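Local coordinates for flagellar protein FlgA (Thermotoga maritima, PDB 3FRN) that probably acts as a periplasmic chaperone in assembly of the P ring of the flagellar basal body, at residues A[77-82]-A[124-129]; A[81-86]-A[137-142]; A[41-46]-A[133-138]; A[118-123]-A[170-175]. All coordinates share one frame; numbering follows the deposited sequence.

Interaction 1 (A[77-82]-A[124-129]); sequences NAVFEE and VFLRFP
Val79 on helix 74-87 and Val124 on strand 121-127 mark the nearest backbone approach, with CA of Val79 7.6 Å from CA of Val124. Between the helix and the strand lies a small apolar contact, carried by one helix residue and two strand residues. Val79 points toward the strand and divides its two methyls between two partners. Its CG1 is anti to the backbone N (chi1 165°), which sends this methyl toward the valine and leaves CG2, beside the backbone N, for the leucine. CG1 of Val79 lies 4.0 Å from CG1 of Val124, and the two side chains meet at a slant. CG2 of Val79 lies 3.9 Å from CD2 of Leu126, and here the side chains cross at about a right angle. Leu126 does not aim its CB at the helix. Its CG stands beside the backbone N (chi1 -48°), and the CD2 branch makes the approach. All three residues are buried, and the contact rests on two methyl pairs, with no polar group to satisfy at the touching atoms. Helix 74-87 lying against an antiparallel sheet is consistent with the HotDog-like family of this part of the chain. Around the contact, Val79 also meets Met137 of strand 132-148. Val124 packs on Val114 of strand 111-118 and on Ile83, one helical turn beyond Val79, while Leu126 reaches Leu75 near the start of the helix.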
# COMPACT_ATOMS: atom_id res chain seq x y z
N ASN A 77 12.89 -15.03 6.95
CA ASN A 77 11.82 -15.07 7.94
C ASN A 77 12.11 -14.17 9.13
O ASN A 77 11.26 -13.38 9.54
CB ASN A 77 11.57 -16.50 8.43
CG ASN A 77 10.74 -17.34 7.47
OD1 ASN A 77 10.21 -18.38 7.85
ND2 ASN A 77 10.62 -16.90 6.22
N ALA A 78 13.32 -14.27 9.67
CA ALA A 78 13.69 -13.51 10.86
C ALA A 78 13.82 -12.01 10.55
O ALA A 78 13.51 -11.16 11.39
CB ALA A 78 14.97 -14.06 11.47
N VAL A 79 14.26 -11.71 9.34
CA VAL A 79 14.31 -10.34 8.84
C VAL A 79 12.89 -9.79 8.64
O VAL A 79 12.56 -8.73 9.18
CB VAL A 79 15.22 -10.22 7.58
CG1 VAL A 79 14.99 -8.90 6.83
CG2 VAL A 79 16.68 -10.37 7.98
N PHE A 80 12.05 -10.52 7.91
CA PHE A 80 10.66 -10.11 7.65
C PHE A 80 9.81 -9.94 8.92
O PHE A 80 9.02 -8.98 9.02
CB PHE A 80 9.97 -11.08 6.69
CG PHE A 80 10.15 -10.73 5.22
CD1 PHE A 80 11.42 -10.72 4.65
CD2 PHE A 80 9.06 -10.43 4.42
CE1 PHE A 80 11.60 -10.40 3.30
CE2 PHE A 80 9.23 -10.11 3.08
CZ PHE A 80 10.51 -10.10 2.52
N GLU A 81 9.96 -10.86 9.87
CA GLU A 81 9.30 -10.72 11.17
C GLU A 81 9.70 -9.40 11.84
O GLU A 81 8.85 -8.71 12.40
CB GLU A 81 9.61 -11.91 12.08
CG GLU A 81 8.78 -13.16 11.79
CD GLU A 81 9.14 -14.35 12.68
OE1 GLU A 81 10.33 -14.50 13.04
OE2 GLU A 81 8.23 -15.13 13.02
N GLU A 82 10.98 -9.07 11.76
CA GLU A 82 11.52 -7.85 12.35
C GLU A 82 11.05 -6.57 11.65
O GLU A 82 10.68 -5.60 12.33
CB GLU A 82 13.05 -7.91 12.40
CG GLU A 82 13.74 -6.75 13.12
CD GLU A 82 13.24 -6.51 14.53
OE1 GLU A 82 13.03 -7.51 15.26
OE2 GLU A 82 13.06 -5.33 14.90
N VAL A 124 18.03 -2.60 7.52
CA VAL A 124 18.08 -3.82 8.30
C VAL A 124 19.53 -4.19 8.60
O VAL A 124 20.28 -4.66 7.72
CB VAL A 124 17.41 -5.00 7.56
CG1 VAL A 124 17.44 -6.24 8.43
CG2 VAL A 124 15.97 -4.66 7.18
N PHE A 125 19.91 -4.00 9.86
CA PHE A 125 21.26 -4.26 10.29
C PHE A 125 21.40 -5.66 10.85
O PHE A 125 20.66 -6.05 11.77
CB PHE A 125 21.69 -3.23 11.34
CG PHE A 125 23.00 -3.53 11.97
CD1 PHE A 125 24.18 -3.45 11.23
CD2 PHE A 125 23.07 -3.91 13.31
CE1 PHE A 125 25.40 -3.74 11.81
CE2 PHE A 125 24.30 -4.19 13.90
CZ PHE A 125 25.46 -4.11 13.15
N LEU A 126 22.38 -6.41 10.33
CA LEU A 126 22.61 -7.78 10.78
C LEU A 126 24.00 -7.92 11.37
O LEU A 126 24.99 -7.62 10.72
CB LEU A 126 22.46 -8.76 9.60
CG LEU A 126 21.22 -8.63 8.72
CD1 LEU A 126 21.30 -9.64 7.54
CD2 LEU A 126 19.97 -8.86 9.54
N ARG A 127 24.06 -8.37 12.62
CA ARG A 127 25.31 -8.73 13.24
C ARG A 127 25.58 -10.19 13.11
O ARG A 127 24.77 -11.03 13.45
CB ARG A 127 25.34 -8.37 14.72
CG ARG A 127 26.64 -7.76 15.21
CD ARG A 127 27.85 -8.70 15.15
NE ARG A 127 28.88 -8.38 16.14
CZ ARG A 127 30.19 -8.46 15.97
NH1 ARG A 127 30.70 -8.87 14.83
NH2 ARG A 127 31.02 -8.13 16.95
N PHE A 128 26.76 -10.49 12.62
CA PHE A 128 27.20 -11.87 12.55
C PHE A 128 28.39 -12.01 13.49
O PHE A 128 29.03 -11.00 13.84
CB PHE A 128 27.56 -12.25 11.10
CG PHE A 128 26.40 -12.18 10.16
CD1 PHE A 128 25.54 -13.26 10.03
CD2 PHE A 128 26.16 -11.04 9.42
CE1 PHE A 128 24.46 -13.20 9.15
CE2 PHE A 128 25.07 -10.97 8.56
CZ PHE A 128 24.23 -12.05 8.43
N PRO A 129 28.68 -13.25 13.94
CA PRO A 129 29.87 -13.46 14.76
C PRO A 129 31.15 -12.85 14.16
O PRO A 129 31.99 -12.35 14.90
CB PRO A 129 29.97 -14.99 14.83
CG PRO A 129 28.56 -15.46 14.68
CD PRO A 129 27.91 -14.49 13.73

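Interaction 2 (A[81-86]-A[137-142]); sequences EEIGKK and MLLRKE
Ile83 on helix 74-87 turns its CB toward strand 132-148, where it meets Leu139 and Met137. At CB the side chain forks. CG2 is the short branch and goes to the leucine. It sits at the fork of Leu139, 3.8 Å from CD2 and 3.9 Å from CD1 of that residue, so one methyl is held against two. The two side chains run alongside each other in opposite directions. The longer branch starts at CG1, which stands beside the backbone N (chi1 -66°) and packs on Val124 of the neighbouring strand 121-127. A helix packed against the face of an antiparallel sheet is what the HotDog-like family leads one to expect, and Ile83 faces that sheet from the helix. From CG1 the chain runs on extended (chi2 163°) to CD1. This tip methyl of Ile83 lies 4.0 Å from SD of Met137, with the two side chains at about a right angle. The sulfur thus touches the isoleucine as an apolar surface. Met137 also packs on Ala94 and Val96 of strand 93-101, Leu139 rests on Phe171, and Ile83 itself meets Phe92.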
# COMPACT_ATOMS: atom_id res chain seq x y z
N GLU A 81 9.96 -10.86 9.87
CA GLU A 81 9.30 -10.72 11.17
C GLU A 81 9.70 -9.40 11.84
O GLU A 81 8.85 -8.71 12.40
CB GLU A 81 9.61 -11.91 12.08
CG GLU A 81 8.78 -13.16 11.79
CD GLU A 81 9.14 -14.35 12.68
OE1 GLU A 81 10.33 -14.50 13.04
OE2 GLU A 81 8.23 -15.13 13.02
N GLU A 82 10.98 -9.07 11.76
CA GLU A 82 11.52 -7.85 12.35
C GLU A 82 11.05 -6.57 11.65
O GLU A 82 10.68 -5.60 12.33
CB GLU A 82 13.05 -7.91 12.40
CG GLU A 82 13.74 -6.75 13.12
CD GLU A 82 13.24 -6.51 14.53
OE1 GLU A 82 13.03 -7.51 15.26
OE2 GLU A 82 13.06 -5.33 14.90
N ILE A 83 11.06 -6.56 10.32
CA ILE A 83 10.52 -5.42 9.56
C ILE A 83 9.06 -5.19 9.97
O ILE A 83 8.67 -4.07 10.32
CB ILE A 83 10.63 -5.61 8.01
CG1 ILE A 83 12.08 -5.63 7.55
CG2 ILE A 83 9.93 -4.49 7.28
CD1 ILE A 83 12.30 -6.24 6.12
N GLY A 84 8.28 -6.27 9.96
CA GLY A 84 6.87 -6.25 10.38
C GLY A 84 6.62 -5.51 11.68
O GLY A 84 5.65 -4.76 11.80
N LYS A 85 7.51 -5.71 12.65
CA LYS A 85 7.41 -5.05 13.96
C LYS A 85 7.74 -3.56 13.90
O LYS A 85 7.02 -2.75 14.48
CB LYS A 85 8.27 -5.75 15.01
CG LYS A 85 7.83 -7.17 15.33
CD LYS A 85 8.82 -7.88 16.23
CE LYS A 85 8.70 -9.40 16.13
NZ LYS A 85 9.40 -9.97 14.93
N LYS A 86 8.82 -3.19 13.21
CA LYS A 86 9.22 -1.79 13.14
C LYS A 86 8.42 -0.98 12.13
O LYS A 86 8.21 0.21 12.32
CB LYS A 86 10.72 -1.66 12.85
CG LYS A 86 11.62 -2.08 14.01
CD LYS A 86 11.45 -1.16 15.22
CE LYS A 86 12.13 -1.74 16.44
NZ LYS A 86 11.88 -0.90 17.65
N MET A 137 16.14 -1.85 2.56
CA MET A 137 15.06 -2.63 1.97
C MET A 137 13.84 -1.76 1.63
O MET A 137 13.33 -1.03 2.49
CB MET A 137 14.72 -3.84 2.86
CG MET A 137 15.89 -4.88 2.98
SD MET A 137 15.49 -6.51 3.68
CE MET A 137 14.70 -7.31 2.31
N LEU A 138 13.42 -1.82 0.37
CA LEU A 138 12.22 -1.13 -0.09
C LEU A 138 11.01 -2.04 0.11
O LEU A 138 11.01 -3.20 -0.32
CB LEU A 138 12.36 -0.72 -1.56
CG LEU A 138 11.24 0.05 -2.28
CD1 LEU A 138 11.14 1.50 -1.85
CD2 LEU A 138 11.50 -0.03 -3.77
N LEU A 139 10.00 -1.50 0.79
CA LEU A 139 8.79 -2.23 1.09
C LEU A 139 7.71 -1.96 0.05
O LEU A 139 7.46 -0.82 -0.31
CB LEU A 139 8.29 -1.86 2.49
CG LEU A 139 8.74 -2.68 3.70
CD1 LEU A 139 10.25 -2.62 3.91
CD2 LEU A 139 8.00 -2.21 4.95
N ARG A 140 7.06 -3.03 -0.40
CA ARG A 140 5.96 -2.95 -1.37
C ARG A 140 4.79 -3.80 -0.92
O ARG A 140 4.98 -4.93 -0.45
CB ARG A 140 6.40 -3.46 -2.74
CG ARG A 140 7.24 -2.50 -3.55
CD ARG A 140 7.56 -3.11 -4.92
NE ARG A 140 8.25 -2.16 -5.80
CZ ARG A 140 8.84 -2.49 -6.94
NH1 ARG A 140 8.83 -3.75 -7.37
NH2 ARG A 140 9.44 -1.56 -7.67
N LYS A 141 3.59 -3.27 -1.07
CA LYS A 141 2.37 -4.06 -0.93
C LYS A 141 1.52 -3.81 -2.17
O LYS A 141 0.80 -2.80 -2.25
CB LYS A 141 1.62 -3.72 0.35
CG LYS A 141 0.52 -4.72 0.69
CD LYS A 141 -0.08 -4.40 2.04
CE LYS A 141 -0.74 -5.62 2.65
NZ LYS A 141 -0.97 -5.44 4.11
N GLU A 142 1.63 -4.71 -3.13
CA GLU A 142 0.95 -4.57 -4.41
C GLU A 142 -0.37 -5.33 -4.34
O GLU A 142 -0.39 -6.51 -4.03
CB GLU A 142 1.83 -5.11 -5.53
CG GLU A 142 1.60 -4.45 -6.90
CD GLU A 142 2.28 -3.10 -7.04
OE1 GLU A 142 1.96 -2.38 -8.02
OE2 GLU A 142 3.13 -2.75 -6.19

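Interaction 3 (A[41-46]-A[133-138]); sequences LEYLVT and VTLNML
Leu41 and Leu135 meet tip to tip, CD1 of Leu41 only 3.6 Å from CD1 of Leu135. This is a close methyl-to-methyl contact between a residue just before strand 42-45 and one on strand 132-148. Both leucines aim their CB toward the other segment. The second branch of Leu135 has a different partner. Its CD2 lies 4.2 Å from OH of Tyr43, and the two side chains cross at about a right angle. The CB of Tyr43 points away from the long strand, but with CG anti to the carbonyl carbon (chi1 -72°) the ring swings back and carries its hydroxyl to the leucine. The hydroxyl is not left without polar partners beside this methyl: it is hydrogen-bonded to O of Ile36 and N of Leu38, which should help fix the tip of the ring. All three side chains are buried. The contact joins the N-terminal family region to the HotDog-like region, so it is part of the interface between two pieces of the chain. Strand 42-45 pairs antiparallel with strand 65-69, and through the backbone of Glu42 and Leu44 it also bonds to Val96 of strand 93-101. Tyr43 packs on Ile67 and Val69. Thr46, at the N-cap position of helix 47-53, bonds through OG1 to N of Leu49.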
# COMPACT_ATOMS: atom_id res chain seq x y z
N LEU A 41 16.83 -13.98 0.23
CA LEU A 41 16.37 -12.59 0.08
C LEU A 41 16.30 -12.16 -1.38
O LEU A 41 17.04 -12.67 -2.23
CB LEU A 41 17.29 -11.63 0.84
CG LEU A 41 17.43 -11.77 2.36
CD1 LEU A 41 18.42 -10.77 2.91
CD2 LEU A 41 16.09 -11.60 3.05
N GLU A 42 15.41 -11.21 -1.66
CA GLU A 42 15.20 -10.69 -3.01
C GLU A 42 15.89 -9.35 -3.16
O GLU A 42 15.78 -8.51 -2.28
CB GLU A 42 13.72 -10.51 -3.27
CG GLU A 42 13.33 -10.62 -4.74
CD GLU A 42 12.99 -12.03 -5.17
OE1 GLU A 42 13.06 -12.95 -4.32
OE2 GLU A 42 12.65 -12.22 -6.36
N TYR A 43 16.56 -9.15 -4.28
CA TYR A 43 17.31 -7.92 -4.51
C TYR A 43 16.75 -7.17 -5.71
O TYR A 43 16.26 -7.77 -6.65
CB TYR A 43 18.80 -8.23 -4.75
CG TYR A 43 19.53 -8.67 -3.50
CD1 TYR A 43 19.26 -9.90 -2.90
CD2 TYR A 43 20.48 -7.86 -2.92
CE1 TYR A 43 19.90 -10.28 -1.75
CE2 TYR A 43 21.14 -8.24 -1.76
CZ TYR A 43 20.83 -9.46 -1.18
OH TYR A 43 21.48 -9.85 -0.04
N LEU A 44 16.86 -5.85 -5.67
CA LEU A 44 16.44 -5.05 -6.81
C LEU A 44 17.58 -4.11 -7.11
O LEU A 44 17.84 -3.20 -6.33
CB LEU A 44 15.19 -4.27 -6.44
CG LEU A 44 14.12 -4.01 -7.48
CD1 LEU A 44 13.43 -5.29 -7.93
CD2 LEU A 44 13.11 -3.05 -6.88
N VAL A 45 18.28 -4.33 -8.22
CA VAL A 45 19.35 -3.43 -8.62
C VAL A 45 18.74 -2.26 -9.38
O VAL A 45 18.17 -2.43 -10.46
CB VAL A 45 20.40 -4.11 -9.52
CG1 VAL A 45 21.45 -3.09 -9.95
CG2 VAL A 45 21.06 -5.26 -8.81
N THR A 46 18.87 -1.07 -8.81
CA THR A 46 18.27 0.13 -9.37
C THR A 46 19.27 0.95 -10.20
O THR A 46 20.48 0.74 -10.11
CB THR A 46 17.73 1.04 -8.26
OG1 THR A 46 18.80 1.35 -7.35
CG2 THR A 46 16.62 0.34 -7.51
N VAL A 133 26.28 -6.83 8.22
CA VAL A 133 25.63 -6.41 6.97
C VAL A 133 24.44 -5.47 7.23
O VAL A 133 23.56 -5.78 8.03
CB VAL A 133 25.15 -7.62 6.13
CG1 VAL A 133 24.63 -7.18 4.76
CG2 VAL A 133 26.25 -8.64 5.96
N THR A 134 24.43 -4.30 6.57
CA THR A 134 23.23 -3.45 6.50
C THR A 134 22.53 -3.61 5.13
O THR A 134 23.16 -3.45 4.07
CB THR A 134 23.55 -1.97 6.81
OG1 THR A 134 24.52 -1.91 7.87
CG2 THR A 134 22.28 -1.17 7.23
N LEU A 135 21.25 -3.98 5.15
CA LEU A 135 20.46 -4.05 3.92
C LEU A 135 19.45 -2.92 3.97
O LEU A 135 18.68 -2.83 4.93
CB LEU A 135 19.67 -5.35 3.83
CG LEU A 135 20.24 -6.70 4.25
CD1 LEU A 135 19.07 -7.64 4.47
CD2 LEU A 135 21.15 -7.24 3.19
N ASN A 136 19.46 -2.07 2.95
CA ASN A 136 18.41 -1.08 2.79
C ASN A 136 17.32 -1.74 1.96
O ASN A 136 17.55 -2.20 0.83
CB ASN A 136 18.93 0.22 2.16
CG ASN A 136 19.80 1.02 3.12
OD1 ASN A 136 20.00 2.22 2.94
ND2 ASN A 136 20.30 0.37 4.16
N MET A 137 16.14 -1.85 2.56
CA MET A 137 15.06 -2.63 1.97
C MET A 137 13.84 -1.76 1.63
O MET A 137 13.33 -1.03 2.49
CB MET A 137 14.72 -3.84 2.86
CG MET A 137 15.89 -4.88 2.98
SD MET A 137 15.49 -6.51 3.68
CE MET A 137 14.70 -7.31 2.31
N LEU A 138 13.42 -1.82 0.37
CA LEU A 138 12.22 -1.13 -0.09
C LEU A 138 11.01 -2.04 0.11
O LEU A 138 11.01 -3.20 -0.32
CB LEU A 138 12.36 -0.72 -1.56
CG LEU A 138 11.24 0.05 -2.28
CD1 LEU A 138 11.14 1.50 -1.85
CD2 LEU A 138 11.50 -0.03 -3.77

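Interaction 4 (A[118-123]-A[170-175]); sequences SKNLFS and VFEIYG
Asn120 donates a hydrogen bond from ND2 to O of Phe171, 2.8 Å long and nearly straight at 176°. CG of Asn120 lies anti to its own carbonyl carbon, beside the backbone N, and this brings the amide to the Phe171 carbonyl. The acceptor lies in the plane of the asparagine amide. The donor, by contrast, stands above the carbonyl plane of Phe171, 57° out of it, so the bond does not follow a lone pair. The other end of the amide rests on the phenylalanine side chain: OD1 of Asn120 is 3.4 Å from CB of Phe171. The amide and the aromatic ring are turned 30° apart. Lys119 also comes up to this oxygen, its CE 3.4 Å from O of Phe171, the chain bent at its last torsion. Lys119 and Asn120 are the two central residues of a type II beta turn from Ser118 to Leu121. The turn closes the hairpin of strands 111-118 and 121-127, and Asn120 takes a positive phi at its third position. Replacing Asn120 with alanine removes the ND2 donor, and the Phe171 carbonyl would probably lose this mate, leaving the turn and the 170-175 loop less firmly joined. Further out, the backbone of Asn120 is bonded to Leu139 on strand 132-148. Next to Phe171, Asn169 holds the loop: its OD1 accepts from N of Phe171 and its ND2 is bonded to OE2 of Glu172. The ring of Phe171 packs on Ala89, Phe92 and Lys141.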
# COMPACT_ATOMS: atom_id res chain seq x y z
N SER A 118 13.34 6.37 5.35
CA SER A 118 12.31 7.27 4.87
C SER A 118 11.02 6.49 4.68
O SER A 118 10.84 5.41 5.27
CB SER A 118 12.74 7.91 3.54
OG SER A 118 12.75 6.93 2.50
N LYS A 119 10.13 7.02 3.85
CA LYS A 119 8.89 6.35 3.50
C LYS A 119 9.19 5.07 2.70
O LYS A 119 9.83 5.13 1.65
CB LYS A 119 8.00 7.30 2.69
CG LYS A 119 6.60 6.78 2.40
CD LYS A 119 5.91 7.65 1.37
CE LYS A 119 4.59 7.04 0.91
NZ LYS A 119 3.62 6.89 2.03
N ASN A 120 8.75 3.94 3.25
CA ASN A 120 8.87 2.61 2.62
C ASN A 120 10.29 2.03 2.53
O ASN A 120 10.53 1.05 1.82
CB ASN A 120 8.18 2.58 1.25
CG ASN A 120 6.70 2.85 1.33
OD1 ASN A 120 6.05 2.55 2.33
ND2 ASN A 120 6.15 3.43 0.27
N LEU A 121 11.22 2.65 3.25
CA LEU A 121 12.63 2.29 3.18
C LEU A 121 13.20 2.06 4.58
O LEU A 121 13.17 2.95 5.44
CB LEU A 121 13.40 3.40 2.46
CG LEU A 121 14.89 3.22 2.16
CD1 LEU A 121 15.11 2.14 1.15
CD2 LEU A 121 15.48 4.53 1.65
N PHE A 122 13.70 0.86 4.82
CA PHE A 122 14.21 0.50 6.13
C PHE A 122 15.63 -0.03 6.05
O PHE A 122 15.98 -0.73 5.09
CB PHE A 122 13.28 -0.52 6.81
CG PHE A 122 11.96 0.07 7.24
CD1 PHE A 122 11.79 0.56 8.53
CD2 PHE A 122 10.90 0.15 6.35
CE1 PHE A 122 10.58 1.11 8.93
CE2 PHE A 122 9.68 0.71 6.74
CZ PHE A 122 9.52 1.19 8.03
N SER A 123 16.46 0.33 7.04
CA SER A 123 17.80 -0.23 7.15
C SER A 123 17.79 -1.42 8.08
O SER A 123 17.58 -1.28 9.28
CB SER A 123 18.80 0.82 7.67
OG SER A 123 19.44 1.50 6.61
N VAL A 170 -0.03 -0.23 -2.52
CA VAL A 170 -0.79 0.31 -1.40
C VAL A 170 0.08 1.21 -0.51
O VAL A 170 -0.43 2.08 0.17
CB VAL A 170 -1.43 -0.84 -0.57
CG1 VAL A 170 -2.20 -0.31 0.65
CG2 VAL A 170 -2.35 -1.69 -1.46
N PHE A 171 1.39 1.02 -0.56
CA PHE A 171 2.30 1.83 0.24
C PHE A 171 2.63 3.18 -0.41
O PHE A 171 3.36 3.99 0.15
CB PHE A 171 3.59 1.08 0.56
CG PHE A 171 3.42 -0.06 1.53
CD1 PHE A 171 2.26 -0.18 2.30
CD2 PHE A 171 4.43 -0.98 1.71
CE1 PHE A 171 2.11 -1.23 3.19
CE2 PHE A 171 4.29 -2.02 2.61
CZ PHE A 171 3.13 -2.14 3.35
N GLU A 172 2.09 3.39 -1.61
CA GLU A 172 2.23 4.64 -2.34
C GLU A 172 0.86 5.28 -2.60
O GLU A 172 0.70 6.10 -3.51
CB GLU A 172 2.97 4.42 -3.66
CG GLU A 172 4.49 4.44 -3.55
CD GLU A 172 5.20 3.92 -4.80
OE1 GLU A 172 5.90 4.72 -5.47
OE2 GLU A 172 5.05 2.72 -5.13
N ILE A 173 -0.13 4.87 -1.81
CA ILE A 173 -1.47 5.46 -1.84
C ILE A 173 -1.67 6.27 -0.55
O ILE A 173 -1.42 5.77 0.56
CB ILE A 173 -2.56 4.37 -1.96
CG1 ILE A 173 -2.51 3.71 -3.34
CG2 ILE A 173 -3.96 4.94 -1.69
CD1 ILE A 173 -3.30 2.41 -3.44
N TYR A 174 -2.12 7.51 -0.70
CA TYR A 174 -2.44 8.36 0.45
C TYR A 174 -3.88 8.15 0.86
O TYR A 174 -4.80 8.52 0.13
CB TYR A 174 -2.18 9.84 0.14
CG TYR A 174 -0.74 10.26 0.38
CD1 TYR A 174 0.29 9.84 -0.46
CD2 TYR A 174 -0.42 11.07 1.47
CE1 TYR A 174 1.60 10.22 -0.23
CE2 TYR A 174 0.89 11.46 1.70
CZ TYR A 174 1.90 11.03 0.85
OH TYR A 174 3.20 11.42 1.08
N GLY A 175 -4.07 7.54 2.02
CA GLY A 175 -5.40 7.13 2.46
C GLY A 175 -5.57 5.63 2.33
O GLY A 175 -4.74 4.95 1.74

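How the interactions relate
Interactions 1 and 2 both start from helix 74-87, with centres about 12 Å apart, and reach the neighbouring strands 121-127 and 132-148 of one antiparallel sheet. Met137 joins them, its SD touching CG1 of Val79. Interaction 3 shares Met137 and Leu138 with interaction 2 and brings the N-terminal region to strand 132-148. Along the chain it encloses interaction 1. Interaction 4 lies by the turn that precedes strand 121-127. Its centre is about 20 Å from that of interaction 1 and about 9 Å from that of interaction 2. Its segments alternate with those of the other three. Interactions 1 and 2 hold the helix on the HotDog-like sheet, while 3 and 4 join that part to the N-terminal and SAF family regions.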